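Local coordinates for neuraminidase (Influenza A virus, PDB 4K3Y), which is a neuraminidase-like surface glycoprotein of a bat influenza A virus, with the family's beta-propeller fold but probably without its usual sialidase activity, at residues 279-292 / 304-317. Sequence-based numbering, arbitrary orientation.
With NAG (2-acetamido-2-deoxy-beta-D-glucopyranose), chain I.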
loop_
_atom_site.group_PDB
_atom_site.type_symbol
_atom_site.label_atom_id
_atom_site.label_comp_id
_atom_site.label_asym_id
_atom_site.label_seq_id
_atom_site.Cartn_x
_atom_site.Cartn_y
_atom_site.Cartn_z
ATOM N N ILE C 279 -13.068 -28.178 21.270
ATOM C CA ILE C 279 -11.908 -28.973 20.927
ATOM C C ILE C 279 -12.237 -30.452 21.156
ATOM O O ILE C 279 -12.796 -30.817 22.194
ATOM C CB ILE C 279 -10.739 -28.536 21.804
ATOM C CG1 ILE C 279 -10.481 -27.046 21.552
ATOM C CG2 ILE C 279 -9.512 -29.404 21.556
ATOM C CD1 ILE C 279 -9.156 -26.505 22.081
ATOM N N ILE C 280 -11.901 -31.302 20.189
ATOM C CA ILE C 280 -12.389 -32.675 20.202
ATOM C C ILE C 280 -11.709 -33.539 21.271
ATOM O O ILE C 280 -12.385 -34.176 22.077
ATOM C CB ILE C 280 -12.298 -33.315 18.808
ATOM C CG1 ILE C 280 -13.048 -32.442 17.795
ATOM C CG2 ILE C 280 -12.857 -34.761 18.828
ATOM C CD1 ILE C 280 -12.934 -32.926 16.370
ATOM N N ASN C 281 -10.380 -33.562 21.282
ATOM C CA ASN C 281 -9.656 -34.262 22.331
ATOM C C ASN C 281 -9.127 -33.250 23.327
ATOM O O ASN C 281 -8.177 -32.547 23.029
ATOM C CB ASN C 281 -8.494 -35.086 21.754
ATOM C CG ASN C 281 -8.912 -35.973 20.583
ATOM O OD1 ASN C 281 -9.840 -35.654 19.833
ATOM N ND2 ASN C 281 -8.212 -37.090 20.415
ATOM N N PRO C 282 -9.727 -33.172 24.526
ATOM C CA PRO C 282 -9.207 -32.132 25.425
ATOM C C PRO C 282 -7.765 -32.413 25.912
ATOM O O PRO C 282 -7.111 -31.511 26.467
ATOM C CB PRO C 282 -10.197 -32.152 26.605
ATOM C CG PRO C 282 -11.326 -33.068 26.183
ATOM C CD PRO C 282 -10.740 -34.014 25.184
ATOM N N GLY C 283 -7.275 -33.640 25.696
ATOM C CA GLY C 283 -5.944 -34.032 26.146
ATOM C C GLY C 283 -4.837 -33.450 25.285
ATOM O O GLY C 283 -4.169 -32.495 25.673
ATOM N N SER C 284 -4.617 -34.057 24.123
ATOM C CA SER C 284 -3.814 -33.446 23.074
ATOM C C SER C 284 -4.837 -32.529 22.490
ATOM O O SER C 284 -5.919 -33.007 22.145
ATOM C CB SER C 284 -3.480 -34.487 22.021
ATOM O OG SER C 284 -4.670 -34.955 21.382
ATOM N N LYS C 285 -4.561 -31.237 22.371
ATOM C CA LYS C 285 -5.651 -30.331 21.968
ATOM C C LYS C 285 -5.975 -30.402 20.460
ATOM O O LYS C 285 -5.843 -29.416 19.729
ATOM C CB LYS C 285 -5.379 -28.899 22.438
ATOM C CG LYS C 285 -5.552 -28.707 23.948
ATOM C CD LYS C 285 -5.099 -27.312 24.406
ATOM C CE LYS C 285 -5.074 -27.212 25.929
ATOM N NZ LYS C 285 -3.695 -26.976 26.451
ATOM N N LYS C 286 -6.434 -31.573 20.021
ATOM C CA LYS C 286 -6.571 -31.876 18.597
ATOM C C LYS C 286 -8.008 -31.901 18.075
ATOM O O LYS C 286 -8.906 -32.486 18.705
ATOM C CB LYS C 286 -5.841 -33.189 18.255
ATOM C CG LYS C 286 -4.331 -32.989 18.134
ATOM C CD LYS C 286 -3.748 -33.625 16.866
ATOM C CE LYS C 286 -2.247 -33.270 16.688
ATOM N NZ LYS C 286 -1.942 -31.986 15.946
ATOM N N GLY C 287 -8.213 -31.262 16.918
ATOM C CA GLY C 287 -9.511 -31.273 16.258
ATOM C C GLY C 287 -10.508 -30.276 16.830
ATOM O O GLY C 287 -10.411 -29.842 17.987
ATOM N N PHE C 288 -11.483 -29.913 16.009
ATOM C CA PHE C 288 -12.520 -28.999 16.442
ATOM C C PHE C 288 -13.842 -29.486 15.891
ATOM O O PHE C 288 -13.932 -29.897 14.728
ATOM C CB PHE C 288 -12.229 -27.584 15.947
ATOM C CG PHE C 288 -13.141 -26.539 16.521
ATOM C CD1 PHE C 288 -12.829 -25.921 17.718
ATOM C CD2 PHE C 288 -14.301 -26.165 15.858
ATOM C CE1 PHE C 288 -13.662 -24.949 18.263
ATOM C CE2 PHE C 288 -15.134 -25.203 16.395
ATOM C CZ PHE C 288 -14.810 -24.588 17.601
ATOM N N GLU C 289 -14.866 -29.453 16.734
ATOM C CA GLU C 289 -16.188 -29.899 16.317
ATOM C C GLU C 289 -17.179 -28.814 16.689
ATOM O O GLU C 289 -16.916 -28.002 17.576
ATOM C CB GLU C 289 -16.558 -31.260 16.947
ATOM C CG GLU C 289 -16.680 -31.265 18.494
ATOM C CD GLU C 289 -16.663 -32.672 19.094
ATOM O OE1 GLU C 289 -17.144 -33.623 18.427
ATOM O OE2 GLU C 289 -16.174 -32.829 20.237
ATOM N N ILE C 290 -18.297 -28.776 15.980
ATOM C CA ILE C 290 -19.369 -27.856 16.324
ATOM C C ILE C 290 -20.690 -28.612 16.176
ATOM O O ILE C 290 -20.951 -29.270 15.159
ATOM C CB ILE C 290 -19.301 -26.502 15.516
ATOM C CG1 ILE C 290 -20.260 -25.463 16.104
ATOM C CG2 ILE C 290 -19.515 -26.711 13.995
ATOM C CD1 ILE C 290 -20.056 -24.044 15.564
ATOM N N TYR C 291 -21.495 -28.548 17.227
ATOM C CA TYR C 291 -22.680 -29.383 17.357
ATOM C C TYR C 291 -23.924 -28.513 17.279
ATOM O O TYR C 291 -24.034 -27.520 18.008
ATOM C CB TYR C 291 -22.624 -30.080 18.716
ATOM C CG TYR C 291 -23.500 -31.289 18.876
ATOM C CD1 TYR C 291 -24.283 -31.764 17.834
ATOM C CD2 TYR C 291 -23.541 -31.963 20.083
ATOM C CE1 TYR C 291 -25.086 -32.880 18.003
ATOM C CE2 TYR C 291 -24.331 -33.067 20.261
ATOM C CZ TYR C 291 -25.102 -33.525 19.226
ATOM O OH TYR C 291 -25.886 -34.632 19.442
ATOM N N LYS C 292 -24.851 -28.874 16.391
ATOM C CA LYS C 292 -26.095 -28.120 16.238
ATOM C C LYS C 292 -27.153 -28.682 17.180
ATOM O O LYS C 292 -27.285 -29.909 17.340
ATOM C CB LYS C 292 -26.608 -28.186 14.798
ATOM C CG LYS C 292 -27.749 -27.210 14.497
ATOM C CD LYS C 292 -28.794 -27.798 13.537
ATOM C CE LYS C 292 -28.344 -27.759 12.083
ATOM N NZ LYS C 292 -29.489 -27.538 11.159
ATOM N N GLY C 304 -30.143 -32.060 19.855
ATOM C CA GLY C 304 -28.824 -32.453 19.383
ATOM C C GLY C 304 -28.938 -33.139 18.032
ATOM O O GLY C 304 -29.461 -34.249 17.929
ATOM N N ASN C 305 -28.436 -32.471 16.996
ATOM C CA ASN C 305 -28.866 -32.741 15.635
ATOM C C ASN C 305 -27.754 -33.175 14.692
ATOM O O ASN C 305 -27.895 -34.167 13.972
ATOM C CB ASN C 305 -29.559 -31.494 15.075
ATOM C CG ASN C 305 -30.260 -31.764 13.756
ATOM O OD1 ASN C 305 -29.866 -31.246 12.708
ATOM N ND2 ASN C 305 -31.300 -32.585 13.799
ATOM N N ARG C 306 -26.669 -32.408 14.669
ATOM C CA ARG C 306 -25.547 -32.726 13.802
ATOM C C ARG C 306 -24.244 -32.172 14.336
ATOM O O ARG C 306 -24.089 -30.956 14.506
ATOM C CB ARG C 306 -25.778 -32.212 12.379
ATOM C CG ARG C 306 -24.709 -32.687 11.389
ATOM C CD ARG C 306 -25.316 -32.878 10.016
ATOM N NE ARG C 306 -24.335 -32.796 8.938
ATOM C CZ ARG C 306 -23.420 -33.724 8.701
ATOM N NH1 ARG C 306 -23.353 -34.800 9.469
ATOM N NH2 ARG C 306 -22.571 -33.576 7.700
ATOM N N ASN C 307 -23.313 -33.082 14.599
ATOM C CA ASN C 307 -21.981 -32.726 15.046
ATOM C C ASN C 307 -21.015 -32.662 13.864
ATOM O O ASN C 307 -20.677 -33.693 13.275
ATOM C CB ASN C 307 -21.494 -33.758 16.059
ATOM C CG ASN C 307 -20.287 -33.288 16.828
ATOM O OD1 ASN C 307 -20.402 -32.459 17.723
ATOM N ND2 ASN C 307 -19.119 -33.813 16.485
ATOM N N TYR C 308 -20.578 -31.459 13.512
ATOM C CA TYR C 308 -19.614 -31.287 12.423
ATOM C C TYR C 308 -18.176 -31.333 12.933
ATOM O O TYR C 308 -17.765 -30.478 13.730
ATOM C CB TYR C 308 -19.821 -29.937 11.733
ATOM C CG TYR C 308 -21.023 -29.839 10.834
ATOM C CD1 TYR C 308 -21.103 -30.584 9.656
ATOM C CD2 TYR C 308 -22.068 -28.966 11.135
ATOM C CE1 TYR C 308 -22.212 -30.471 8.801
ATOM C CE2 TYR C 308 -23.171 -28.842 10.290
ATOM C CZ TYR C 308 -23.237 -29.599 9.128
ATOM O OH TYR C 308 -24.324 -29.477 8.301
ATOM N N GLN C 309 -17.398 -32.300 12.461
ATOM C CA GLN C 309 -15.975 -32.328 12.803
ATOM C C GLN C 309 -15.110 -31.572 11.796
ATOM O O GLN C 309 -14.400 -32.175 10.977
ATOM C CB GLN C 309 -15.491 -33.751 12.980
ATOM C CG GLN C 309 -15.926 -34.344 14.293
ATOM C CD GLN C 309 -16.052 -35.828 14.198
ATOM O OE1 GLN C 309 -17.117 -36.348 13.850
ATOM N NE2 GLN C 309 -14.959 -36.532 14.474
ATOM N N LEU C 310 -15.164 -30.245 11.907
ATOM C CA LEU C 310 -14.479 -29.309 11.007
ATOM C C LEU C 310 -12.961 -29.543 10.849
ATOM O O LEU C 310 -12.452 -29.557 9.719
ATOM C CB LEU C 310 -14.785 -27.860 11.413
ATOM C CG LEU C 310 -16.279 -27.462 11.334
ATOM C CD1 LEU C 310 -16.532 -25.984 11.662
ATOM C CD2 LEU C 310 -16.846 -27.786 9.961
ATOM N N LEU C 311 -12.243 -29.737 11.959
ATOM C CA LEU C 311 -10.802 -30.017 11.893
ATOM C C LEU C 311 -10.413 -31.272 12.665
ATOM O O LEU C 311 -11.083 -31.643 13.618
ATOM C CB LEU C 311 -9.981 -28.835 12.398
ATOM C CG LEU C 311 -9.901 -27.550 11.569
ATOM C CD1 LEU C 311 -10.983 -26.584 11.990
ATOM C CD2 LEU C 311 -8.562 -26.932 11.801
ATOM N N SER C 312 -9.312 -31.904 12.263
ATOM C CA SER C 312 -8.849 -33.152 12.875
ATOM C C SER C 312 -7.345 -33.129 13.024
ATOM O O SER C 312 -6.794 -33.501 14.055
ATOM C CB SER C 312 -9.208 -34.327 11.979
ATOM O OG SER C 312 -10.559 -34.227 11.583
ATOM N N ASN C 313 -6.694 -32.702 11.955
ATOM C CA ASN C 313 -5.256 -32.725 11.862
ATOM C C ASN C 313 -4.589 -31.830 12.893
ATOM O O ASN C 313 -3.598 -32.207 13.515
ATOM C CB ASN C 313 -4.820 -32.277 10.457
ATOM C CG ASN C 313 -5.091 -33.328 9.382
ATOM O OD1 ASN C 313 -5.902 -34.247 9.566
ATOM N ND2 ASN C 313 -4.401 -33.182 8.242
ATOM N N SER C 314 -5.125 -30.639 13.087
ATOM C CA SER C 314 -4.337 -29.615 13.752
ATOM C C SER C 314 -4.654 -29.390 15.233
ATOM O O SER C 314 -5.682 -29.846 15.762
ATOM C CB SER C 314 -4.352 -28.305 12.935
ATOM O OG SER C 314 -5.665 -27.859 12.755
ATOM N N THR C 315 -3.719 -28.716 15.897
ATOM C CA THR C 315 -3.789 -28.441 17.332
ATOM C C THR C 315 -4.459 -27.087 17.595
ATOM O O THR C 315 -3.955 -26.041 17.193
ATOM C CB THR C 315 -2.377 -28.486 17.943
ATOM O OG1 THR C 315 -1.855 -29.810 17.795
ATOM C CG2 THR C 315 -2.398 -28.131 19.408
ATOM N N ILE C 316 -5.607 -27.138 18.264
ATOM C CA ILE C 316 -6.474 -25.977 18.492
ATOM C C ILE C 316 -6.135 -25.232 19.792
ATOM O O ILE C 316 -5.692 -25.826 20.774
ATOM C CB ILE C 316 -7.968 -26.397 18.583
ATOM C CG1 ILE C 316 -8.341 -27.408 17.487
ATOM C CG2 ILE C 316 -8.899 -25.179 18.588
ATOM C CD1 ILE C 316 -7.923 -27.036 16.085
ATOM N N GLY C 317 -6.338 -23.920 19.781
ATOM C CA GLY C 317 -6.259 -23.121 20.988
ATOM C C GLY C 317 -7.556 -22.351 21.128
ATOM O O GLY C 317 -8.642 -22.947 21.157
HETATM C C1 NAG I . -4.736 -34.140 7.217
HETATM C C2 NAG I . -4.514 -33.324 5.944
HETATM C C3 NAG I . -4.618 -34.200 4.705
HETATM C C4 NAG I . -3.801 -35.478 4.852
HETATM C C5 NAG I . -4.096 -36.147 6.186
HETATM C C6 NAG I . -3.241 -37.385 6.420
HETATM C C7 NAG I . -5.242 -30.969 5.891
HETATM C C8 NAG I . -6.381 -30.104 5.442
HETATM N N2 NAG I . -5.508 -32.276 5.837
HETATM O O3 NAG I . -4.205 -33.476 3.568
HETATM O O4 NAG I . -4.165 -36.348 3.812
HETATM O O5 NAG I . -3.833 -35.222 7.214
HETATM O O6 NAG I . -2.039 -37.002 7.051
HETATM O O7 NAG I . -4.174 -30.477 6.284
#
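The outer hairpin of one propeller blade is formed where strand 286-292 pairs antiparallel with edge strand 306-311, and residues 312-317 then cross over to start the next blade. Ile-290 and Tyr-308 exchange a regular pair of backbone bonds, Tyr-308 N to Ile-290 O being 2.8 Å. Farther along, a classic beta bulge sets Leu-310 and Leu-311 together opposite Phe-288, with Leu-311 N bound to Phe-288 O at 3.2 Å. These apolar residues suit the side facing the next blade: CG2 of Ile-290 meets CD1 of Leu-310 at 3.9 Å, and Phe-288 and Leu-310 continue onto Ile-338 and Phe-336 of strand 335-343. On the face carrying Tyr-291, the amide of Asn-307 stands nearly upright to the tyrosine ring (83°), its OD1 close to CB and CG of Tyr-291, while ND2 gives a hydrogen bond to Glu-289 OE1 on the anti side of the carboxylate (2.8 Å). OE2 of that carboxylate forms a salt bridge with Arg-278, so both oxygens of a buried acid are engaged.

At the corner, Gly-287 has positive phi (81°), a conformation glycine takes readily. Its N-H points almost straight at Ser-314 O (173° at the hydrogen). Ile-316 packs its CB 3.7 Å from Ile-279 CD1 and its CG2 4.1 Å from Phe-288 CD1, and also reaches Ile-338 and Ile-340, which suits a branched apolar residue. Bends at chi2 and chi4 bring the ammonium of Lys-286 back to the corner, where NZ bonds both Thr-315 OG1 and Asn-313 O (2.9 Å to the latter). The ND2 of Asn-313 carries an N-linked glycan. An outer-strand hairpin leading directly into the following four-stranded antiparallel blade is characteristic of the influenza neuraminidase beta-propeller.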